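Long-range contact in enterotoxin SEN variant (Staphylococcus aureus, PDB 6KRY), which probably acts as a secreted superantigenic enterotoxin of the staphylococcal/streptococcal toxin family: residues G78-I83 / I109-Q114. Residues are numbered along the deposited sequence; the frame is centred on the assembly and turned at random.
Sequences GKNIDI and IYDGNQ
D82 and Q114 meet through one carboxylate oxygen and one amide nitrogen: Q114 NE2 donates to D82 OD2 at 2.8 Å, onto the syn lone pair, with the amide and carboxylate planes nearly perpendicular. The same amide nitrogen also donates to Y110 O at 2.9 Å, almost straight (171°) and in the carbonyl plane, and this pair of acceptors holds the Q114 amide in its rotation. Y110 O takes a second bond from N113 N, which closes the type II turn Y110-N113. A water extends this polar cluster, donating to D82 OD2 and I109 O and accepting from N113 ND2. D82 OD1, meanwhile, accepts from N36 N in strand 31-37, and N113 is hydrogen-bonded through its backbone to A142 and through OD1 to K143 N.

Between the backbones, Y110 N donates to N80 O at 2.9 Å, the nitrogen standing above the carbonyl plane. Here strand 81-84 runs antiparallel to the end of strand 100-109 in the OB-fold domain, with I81 and I109 a non-hydrogen-bonded pair; the turn then leads into strand 114-127 of the beta-grasp domain.

Aromatic and apolar contacts flank these bonds. The Y110 side chain leaves with CG trans to the backbone nitrogen (chi1 165°), which turns the ring edge to the D82 carboxylate, Y110 CD1 lying 3.2 Å from D82 OD1. I109 CD1 touches K79 CB and CD, both at 3.9 Å, and lies more loosely against I81 CG2.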
loop_
_atom_site.group_PDB
_atom_site.type_symbol
_atom_site.label_atom_id
_atom_site.label_comp_id
_atom_site.label_asym_id
_atom_site.label_seq_id
_atom_site.Cartn_x
_atom_site.Cartn_y
_atom_site.Cartn_z
ATOM N N GLY A 78 20.463 2.787 6.445
ATOM C CA GLY A 78 21.750 2.075 6.324
ATOM C C GLY A 78 21.684 0.597 6.694
ATOM O O GLY A 78 22.738 -0.014 6.889
ATOM N N LYS A 79 20.473 0.013 6.778
ATOM C CA LYS A 79 20.294 -1.413 6.956
ATOM C C LYS A 79 19.819 -2.028 5.647
ATOM O O LYS A 79 19.211 -1.348 4.821
ATOM C CB LYS A 79 19.295 -1.671 8.089
ATOM C CG LYS A 79 19.690 -1.054 9.430
ATOM C CD LYS A 79 19.291 -1.855 10.639
ATOM C CE LYS A 79 19.473 -1.135 11.966
ATOM N NZ LYS A 79 20.694 -0.297 11.984
ATOM N N ASN A 80 20.043 -3.333 5.476
ATOM C CA ASN A 80 19.489 -4.030 4.317
ATOM C C ASN A 80 17.968 -4.116 4.471
ATOM O O ASN A 80 17.510 -4.622 5.484
ATOM C CB ASN A 80 20.087 -5.419 4.149
ATOM C CG ASN A 80 21.598 -5.458 4.003
ATOM O OD1 ASN A 80 22.222 -6.401 4.493
ATOM N ND2 ASN A 80 22.215 -4.462 3.399
ATOM N N ILE A 81 17.212 -3.644 3.474
ATOM C CA ILE A 81 15.770 -3.541 3.547
ATOM C C ILE A 81 15.141 -4.056 2.242
ATOM O O ILE A 81 15.748 -4.044 1.175
ATOM C CB ILE A 81 15.323 -2.087 3.870
ATOM C CG1 ILE A 81 15.905 -1.058 2.890
ATOM C CG2 ILE A 81 15.680 -1.684 5.284
ATOM C CD1 ILE A 81 15.287 0.335 3.075
ATOM N N ASP A 82 13.890 -4.476 2.371
ATOM C CA ASP A 82 12.954 -4.674 1.257
ATOM C C ASP A 82 11.947 -3.523 1.259
ATOM O O ASP A 82 11.639 -2.941 2.296
ATOM C CB ASP A 82 12.188 -5.996 1.340
ATOM C CG ASP A 82 13.067 -7.240 1.300
ATOM O OD1 ASP A 82 14.131 -7.205 0.615
ATOM O OD2 ASP A 82 12.699 -8.226 1.987
ATOM N N ILE A 83 11.448 -3.197 0.063
ATOM C CA ILE A 83 10.537 -2.108 -0.071
ATOM C C ILE A 83 9.395 -2.528 -0.976
ATOM O O ILE A 83 9.625 -3.003 -2.087
ATOM C CB ILE A 83 11.239 -0.853 -0.621
ATOM C CG1 ILE A 83 12.493 -0.463 0.159
ATOM C CG2 ILE A 83 10.254 0.298 -0.667
ATOM C CD1 ILE A 83 13.785 -0.707 -0.565
ATOM N N ILE A 109 13.024 -4.848 7.279
ATOM C CA ILE A 109 14.396 -5.401 7.367
ATOM C C ILE A 109 14.455 -6.650 6.481
ATOM O O ILE A 109 13.528 -7.471 6.484
ATOM C CB ILE A 109 14.750 -5.666 8.852
ATOM C CG1 ILE A 109 14.923 -4.372 9.663
ATOM C CG2 ILE A 109 15.962 -6.593 8.983
ATOM C CD1 ILE A 109 16.087 -3.522 9.268
ATOM N N TYR A 110 15.520 -6.766 5.676
ATOM C CA TYR A 110 15.680 -7.833 4.759
ATOM C C TYR A 110 16.171 -9.083 5.495
ATOM O O TYR A 110 15.622 -10.141 5.290
ATOM C CB TYR A 110 16.671 -7.457 3.653
ATOM C CG TYR A 110 17.161 -8.633 2.847
ATOM C CD1 TYR A 110 16.389 -9.172 1.837
ATOM C CD2 TYR A 110 18.404 -9.191 3.098
ATOM C CE1 TYR A 110 16.848 -10.244 1.088
ATOM C CE2 TYR A 110 18.859 -10.289 2.380
ATOM C CZ TYR A 110 18.089 -10.794 1.355
ATOM O OH TYR A 110 18.539 -11.870 0.643
ATOM N N ASP A 111 17.236 -8.931 6.319
ATOM C CA ASP A 111 17.973 -10.046 6.905
ATOM C C ASP A 111 17.041 -10.788 7.859
ATOM O O ASP A 111 16.487 -10.183 8.740
ATOM C CB ASP A 111 19.235 -9.569 7.651
ATOM C CG ASP A 111 20.234 -9.012 6.658
ATOM O OD1 ASP A 111 20.675 -9.794 5.776
ATOM O OD2 ASP A 111 20.461 -7.796 6.679
ATOM N N GLY A 112 16.929 -12.119 7.682
ATOM C CA GLY A 112 16.198 -12.953 8.605
ATOM C C GLY A 112 14.696 -12.942 8.366
ATOM O O GLY A 112 13.952 -13.565 9.135
ATOM N N ASN A 113 14.226 -12.212 7.334
ATOM C CA ASN A 113 12.787 -12.029 7.124
ATOM C C ASN A 113 12.310 -12.767 5.866
ATOM O O ASN A 113 11.092 -12.753 5.540
ATOM C CB ASN A 113 12.421 -10.553 6.967
ATOM C CG ASN A 113 10.942 -10.296 7.155
ATOM O OD1 ASN A 113 10.338 -10.799 8.125
ATOM N ND2 ASN A 113 10.371 -9.482 6.269
ATOM N N GLN A 114 13.219 -13.469 5.184
ATOM C CA GLN A 114 12.858 -14.080 3.932
ATOM C C GLN A 114 12.336 -15.500 4.136
ATOM O O GLN A 114 13.095 -16.370 4.539
ATOM C CB GLN A 114 14.085 -14.117 3.024
ATOM C CG GLN A 114 14.794 -12.773 2.894
ATOM C CD GLN A 114 13.855 -11.708 2.392
ATOM O OE1 GLN A 114 13.175 -11.896 1.372
ATOM N NE2 GLN A 114 13.791 -10.583 3.101
HETATM O O HOH W 1 11.797 -7.872 4.415
#